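PDB 3OKG: restriction endonuclease S subunits from Thermoanaerobacter tengcongensis, which probably recognises specific DNA sequences as the specificity subunit of a type I restriction-modification methyltransferase, built from M and S polypeptides. Local coordinates for residues N124-L136 / I169-V181. Numbering follows the deposited sequence.
With SO4 (sulfate ion), chain E.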
loop_
_atom_site.group_PDB
_atom_site.type_symbol
_atom_site.label_atom_id
_atom_site.label_comp_id
_atom_site.label_asym_id
_atom_site.label_seq_id
_atom_site.Cartn_x
_atom_site.Cartn_y
_atom_site.Cartn_z
ATOM N N ASN A 124 -8.936 36.051 -8.372
ATOM C CA ASN A 124 -9.689 37.158 -8.941
ATOM C C ASN A 124 -10.810 36.503 -9.737
ATOM O O ASN A 124 -10.572 35.919 -10.802
ATOM C CB ASN A 124 -8.805 38.008 -9.863
ATOM C CG ASN A 124 -9.570 39.178 -10.498
ATOM O OD1 ASN A 124 -10.792 39.196 -10.496
ATOM N ND2 ASN A 124 -8.830 40.143 -11.052
ATOM N N ARG A 125 -12.029 36.591 -9.217
ATOM C CA ARG A 125 -13.164 35.854 -9.772
ATOM C C ARG A 125 -13.573 36.288 -11.166
ATOM O O ARG A 125 -14.381 35.621 -11.817
ATOM C CB ARG A 125 -14.370 35.972 -8.838
ATOM C CG ARG A 125 -14.034 35.584 -7.405
ATOM C CD ARG A 125 -13.878 34.091 -7.310
ATOM N NE ARG A 125 -14.974 33.400 -7.999
ATOM C CZ ARG A 125 -16.088 32.964 -7.411
ATOM N NH1 ARG A 125 -16.273 33.138 -6.108
ATOM N NH2 ARG A 125 -17.026 32.363 -8.132
ATOM N N GLU A 126 -13.026 37.397 -11.626
ATOM C CA GLU A 126 -13.234 37.781 -13.016
ATOM C C GLU A 126 -12.505 36.823 -13.963
ATOM O O GLU A 126 -12.816 36.780 -15.144
ATOM C CB GLU A 126 -12.791 39.230 -13.261
ATOM C CG GLU A 126 -13.784 40.251 -12.713
ATOM C CD GLU A 126 -14.955 40.495 -13.680
ATOM O OE1 GLU A 126 -14.848 41.397 -14.543
ATOM O OE2 GLU A 126 -15.981 39.786 -13.576
ATOM N N PHE A 127 -11.539 36.064 -13.451
ATOM C CA PHE A 127 -10.664 35.257 -14.335
ATOM C C PHE A 127 -10.545 33.812 -13.907
ATOM O O PHE A 127 -10.280 32.953 -14.734
ATOM C CB PHE A 127 -9.227 35.800 -14.380
ATOM C CG PHE A 127 -9.120 37.226 -14.866
ATOM C CD1 PHE A 127 -9.609 37.590 -16.112
ATOM C CD2 PHE A 127 -8.521 38.199 -14.069
ATOM C CE1 PHE A 127 -9.508 38.904 -16.556
ATOM C CE2 PHE A 127 -8.403 39.538 -14.506
ATOM C CZ PHE A 127 -8.907 39.883 -15.748
ATOM N N ALA A 128 -10.685 33.546 -12.608
ATOM C CA ALA A 128 -10.405 32.198 -12.115
ATOM C C ALA A 128 -11.357 31.804 -11.014
ATOM O O ALA A 128 -11.688 32.618 -10.131
ATOM C CB ALA A 128 -8.936 32.108 -11.608
ATOM N N GLU A 129 -11.757 30.546 -11.035
ATOM C CA GLU A 129 -12.551 29.949 -9.957
ATOM C C GLU A 129 -11.627 29.413 -8.859
ATOM O O GLU A 129 -10.650 28.729 -9.172
ATOM C CB GLU A 129 -13.330 28.765 -10.514
ATOM C CG GLU A 129 -14.347 29.170 -11.557
ATOM C CD GLU A 129 -15.595 29.761 -10.933
ATOM O OE1 GLU A 129 -15.872 29.451 -9.763
ATOM O OE2 GLU A 129 -16.288 30.528 -11.618
ATOM N N PRO A 130 -11.928 29.720 -7.584
ATOM C CA PRO A 130 -11.098 29.205 -6.478
ATOM C C PRO A 130 -10.873 27.688 -6.555
ATOM O O PRO A 130 -9.766 27.230 -6.337
ATOM C CB PRO A 130 -11.913 29.570 -5.215
ATOM C CG PRO A 130 -12.649 30.863 -5.610
ATOM C CD PRO A 130 -12.906 30.738 -7.133
ATOM N N GLU A 131 -11.914 26.921 -6.850
ATOM C CA GLU A 131 -11.777 25.465 -6.853
ATOM C C GLU A 131 -10.852 25.020 -7.987
ATOM O O GLU A 131 -10.156 23.995 -7.865
ATOM C CB GLU A 131 -13.149 24.788 -7.019
ATOM C CG GLU A 131 -14.067 24.882 -5.787
ATOM C CD GLU A 131 -14.691 26.277 -5.546
ATOM O OE1 GLU A 131 -15.269 26.452 -4.446
ATOM O OE2 GLU A 131 -14.622 27.193 -6.423
ATOM N N PHE A 132 -10.882 25.779 -9.082
ATOM C CA PHE A 132 -9.992 25.484 -10.210
ATOM C C PHE A 132 -8.552 25.764 -9.799
ATOM O O PHE A 132 -7.661 24.938 -10.018
ATOM C CB PHE A 132 -10.395 26.271 -11.469
ATOM C CG PHE A 132 -9.600 25.882 -12.694
ATOM C CD1 PHE A 132 -9.926 24.740 -13.406
ATOM C CD2 PHE A 132 -8.517 26.645 -13.103
ATOM C CE1 PHE A 132 -9.192 24.369 -14.532
ATOM C CE2 PHE A 132 -7.770 26.288 -14.229
ATOM C CZ PHE A 132 -8.111 25.150 -14.943
ATOM N N LEU A 133 -8.302 26.919 -9.185
ATOM C CA LEU A 133 -6.947 27.188 -8.657
ATOM C C LEU A 133 -6.463 26.125 -7.655
ATOM O O LEU A 133 -5.287 25.728 -7.648
ATOM C CB LEU A 133 -6.841 28.600 -8.042
ATOM C CG LEU A 133 -7.137 29.764 -9.004
ATOM C CD1 LEU A 133 -6.803 31.079 -8.318
ATOM C CD2 LEU A 133 -6.285 29.636 -10.298
ATOM N N PHE A 134 -7.358 25.692 -6.773
ATOM C CA PHE A 134 -6.996 24.675 -5.785
ATOM C C PHE A 134 -6.459 23.438 -6.509
ATOM O O PHE A 134 -5.358 22.966 -6.233
ATOM C CB PHE A 134 -8.255 24.277 -4.993
ATOM C CG PHE A 134 -8.092 23.016 -4.184
ATOM C CD1 PHE A 134 -7.042 22.881 -3.275
ATOM C CD2 PHE A 134 -8.989 21.968 -4.324
ATOM C CE1 PHE A 134 -6.898 21.713 -2.492
ATOM C CE2 PHE A 134 -8.839 20.786 -3.550
ATOM C CZ PHE A 134 -7.765 20.676 -2.649
ATOM N N HIS A 135 -7.249 22.898 -7.431
ATOM C CA HIS A 135 -6.821 21.659 -8.103
ATOM C C HIS A 135 -5.583 21.840 -8.961
ATOM O O HIS A 135 -4.685 21.015 -8.973
ATOM C CB HIS A 135 -7.970 21.079 -8.927
ATOM C CG HIS A 135 -9.030 20.468 -8.085
ATOM N ND1 HIS A 135 -8.822 19.315 -7.364
ATOM C CD2 HIS A 135 -10.321 20.826 -7.862
ATOM C CE1 HIS A 135 -9.929 18.996 -6.712
ATOM N NE2 HIS A 135 -10.855 19.899 -7.000
ATOM N N LEU A 136 -5.524 22.982 -9.637
ATOM C CA LEU A 136 -4.352 23.357 -10.415
ATOM C C LEU A 136 -3.099 23.410 -9.542
ATOM O O LEU A 136 -2.062 22.855 -9.906
ATOM C CB LEU A 136 -4.573 24.708 -11.098
ATOM C CG LEU A 136 -3.636 25.041 -12.261
ATOM C CD1 LEU A 136 -3.553 23.876 -13.235
ATOM C CD2 LEU A 136 -4.089 26.308 -12.972
ATOM N N ILE A 169 0.294 28.855 -15.483
ATOM C CA ILE A 169 -0.864 27.980 -15.374
ATOM C C ILE A 169 -1.735 28.089 -16.633
ATOM O O ILE A 169 -1.837 29.154 -17.209
ATOM C CB ILE A 169 -1.746 28.360 -14.133
ATOM C CG1 ILE A 169 -2.272 29.797 -14.231
ATOM C CG2 ILE A 169 -0.959 28.116 -12.823
ATOM C CD1 ILE A 169 -3.620 30.061 -13.407
ATOM N N PRO A 170 -2.363 26.976 -17.044
ATOM C CA PRO A 170 -3.301 26.998 -18.157
ATOM C C PRO A 170 -4.634 27.520 -17.640
ATOM O O PRO A 170 -5.108 27.083 -16.581
ATOM C CB PRO A 170 -3.460 25.518 -18.514
ATOM C CG PRO A 170 -3.043 24.763 -17.330
ATOM C CD PRO A 170 -2.408 25.694 -16.337
ATOM N N LEU A 171 -5.241 28.434 -18.379
ATOM C CA LEU A 171 -6.460 29.074 -17.901
ATOM C C LEU A 171 -7.626 28.973 -18.889
ATOM O O LEU A 171 -7.706 29.767 -19.821
ATOM C CB LEU A 171 -6.155 30.530 -17.596
ATOM C CG LEU A 171 -7.269 31.288 -16.852
ATOM C CD1 LEU A 171 -7.248 30.909 -15.401
ATOM C CD2 LEU A 171 -7.047 32.787 -16.989
ATOM N N PRO A 172 -8.514 27.998 -18.690
ATOM C CA PRO A 172 -9.744 27.934 -19.490
ATOM C C PRO A 172 -10.667 29.094 -19.148
ATOM O O PRO A 172 -10.433 29.789 -18.147
ATOM C CB PRO A 172 -10.417 26.653 -19.010
ATOM C CG PRO A 172 -9.369 25.932 -18.128
ATOM C CD PRO A 172 -8.532 27.029 -17.583
ATOM N N PRO A 173 -11.730 29.287 -19.944
ATOM C CA PRO A 173 -12.827 30.166 -19.504
ATOM C C PRO A 173 -13.397 29.682 -18.192
ATOM O O PRO A 173 -13.348 28.471 -17.882
ATOM C CB PRO A 173 -13.896 29.993 -20.600
ATOM C CG PRO A 173 -13.143 29.545 -21.804
ATOM C CD PRO A 173 -11.966 28.717 -21.282
ATOM N N LEU A 174 -14.003 30.603 -17.440
ATOM C CA LEU A 174 -14.623 30.263 -16.161
ATOM C C LEU A 174 -15.579 29.079 -16.237
ATOM O O LEU A 174 -15.552 28.188 -15.390
ATOM C CB LEU A 174 -15.358 31.494 -15.617
ATOM C CG LEU A 174 -14.451 32.668 -15.204
ATOM C CD1 LEU A 174 -15.329 33.918 -14.956
ATOM C CD2 LEU A 174 -13.685 32.316 -13.910
ATOM N N GLU A 175 -16.446 29.062 -17.244
ATOM C CA GLU A 175 -17.441 27.997 -17.318
ATOM C C GLU A 175 -16.766 26.616 -17.446
ATOM O O GLU A 175 -17.199 25.631 -16.820
ATOM C CB GLU A 175 -18.376 28.229 -18.520
ATOM C CG GLU A 175 -19.576 27.283 -18.538
ATOM C CD GLU A 175 -20.583 27.626 -19.644
ATOM O OE1 GLU A 175 -20.197 28.327 -20.603
ATOM O OE2 GLU A 175 -21.748 27.185 -19.552
ATOM N N GLU A 176 -15.726 26.545 -18.274
ATOM C CA GLU A 176 -14.981 25.290 -18.434
ATOM C C GLU A 176 -14.197 24.953 -17.156
ATOM O O GLU A 176 -14.068 23.794 -16.811
ATOM C CB GLU A 176 -14.046 25.369 -19.650
ATOM C CG GLU A 176 -13.241 24.067 -19.945
ATOM C CD GLU A 176 -14.128 22.888 -20.360
ATOM O OE1 GLU A 176 -15.309 23.100 -20.699
ATOM O OE2 GLU A 176 -13.656 21.737 -20.334
ATOM N N GLN A 177 -13.683 25.961 -16.450
ATOM C CA GLN A 177 -13.040 25.687 -15.159
ATOM C C GLN A 177 -13.991 24.966 -14.229
ATOM O O GLN A 177 -13.599 24.009 -13.546
ATOM C CB GLN A 177 -12.511 26.971 -14.479
ATOM C CG GLN A 177 -11.423 27.738 -15.273
ATOM C CD GLN A 177 -11.016 29.015 -14.570
ATOM O OE1 GLN A 177 -11.034 29.089 -13.339
ATOM N NE2 GLN A 177 -10.696 30.040 -15.339
ATOM N N ARG A 178 -15.232 25.437 -14.150
ATOM C CA ARG A 178 -16.189 24.794 -13.244
ATOM C C ARG A 178 -16.485 23.362 -13.694
ATOM O O ARG A 178 -16.654 22.446 -12.876
ATOM C CB ARG A 178 -17.480 25.623 -13.145
ATOM C CG ARG A 178 -17.227 27.008 -12.511
ATOM C CD ARG A 178 -18.527 27.714 -12.170
ATOM N NE ARG A 178 -19.292 27.996 -13.369
ATOM C CZ ARG A 178 -19.141 29.072 -14.122
ATOM N NH1 ARG A 178 -18.229 29.988 -13.808
ATOM N NH2 ARG A 178 -19.911 29.229 -15.194
ATOM N N ARG A 179 -16.538 23.158 -14.998
ATOM C CA ARG A 179 -16.803 21.817 -15.511
ATOM C C ARG A 179 -15.654 20.870 -15.163
ATOM O O ARG A 179 -15.859 19.743 -14.705
ATOM C CB ARG A 179 -16.948 21.872 -17.028
ATOM C CG ARG A 179 -17.327 20.533 -17.607
ATOM C CD ARG A 179 -17.223 20.530 -19.125
ATOM N NE ARG A 179 -17.162 19.158 -19.610
ATOM C CZ ARG A 179 -16.043 18.552 -19.979
ATOM N NH1 ARG A 179 -14.891 19.211 -19.951
ATOM N NH2 ARG A 179 -16.083 17.296 -20.393
ATOM N N ILE A 180 -14.433 21.337 -15.396
ATOM C CA ILE A 180 -13.259 20.540 -15.033
ATOM C C ILE A 180 -13.203 20.215 -13.541
ATOM O O ILE A 180 -12.855 19.115 -13.166
ATOM C CB ILE A 180 -11.962 21.259 -15.468
ATOM C CG1 ILE A 180 -11.891 21.294 -17.000
ATOM C CG2 ILE A 180 -10.701 20.546 -14.839
ATOM C CD1 ILE A 180 -10.822 22.189 -17.580
ATOM N N VAL A 181 -13.510 21.183 -12.683
ATOM C CA VAL A 181 -13.532 20.915 -11.241
ATOM C C VAL A 181 -14.488 19.772 -10.895
ATOM O O VAL A 181 -14.179 18.868 -10.074
ATOM C CB VAL A 181 -13.983 22.184 -10.465
ATOM C CG1 VAL A 181 -14.351 21.820 -9.026
ATOM C CG2 VAL A 181 -12.893 23.267 -10.516
HETATM S S SO4 E . -22.937 27.291 -15.252
HETATM O O1 SO4 E . -23.731 28.470 -14.895
HETATM O O2 SO4 E . -23.765 26.381 -16.038
HETATM O O3 SO4 E . -21.794 27.720 -16.059
HETATM O O4 SO4 E . -22.476 26.573 -14.057
HETATM O O HOH W 1 -10.650 33.173 -17.431
#
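One face of the F132 ring is covered by Q177, whose CG stands over it, 3.7 Å from the ring centroid, a CH-pi contact; P170 O lies at the ring edge, in plane. The contact joins helix 130-136 of the DNA specificity domain to strand 169-171 and to the start of the long helix 174-216, whose first part, 174-204, is predicted to be coiled coil; the short helical segments cross at 57°. F132 CG is anti to the backbone N (chi1 -174°), which brings F132 CZ to 3.3 Å from P172 CD. V181 CG2 packs against F132 N (3.5 Å), and L174 CD2 lies against the backbone of F127 and A128. The Q177 chain, extended beyond CG, lays its amide between the segments, where it bridges three backbone groups: OE1 accepts from E129 N, the N-cap residue, at 2.8 Å and 174°, while NE2 donates to F127 O (3.0 Å) and P172 O (2.8 Å), both close to the amide plane. A leucine here would probably leave E129 N and both carbonyls without these partners. R178, an exposed residue, makes a salt bridge from NH1 to E129 OE2 (3.0 Å), and its NH2 donates to O3 of a sulfate, probably from the crystallisation liquor, at 2.6 Å.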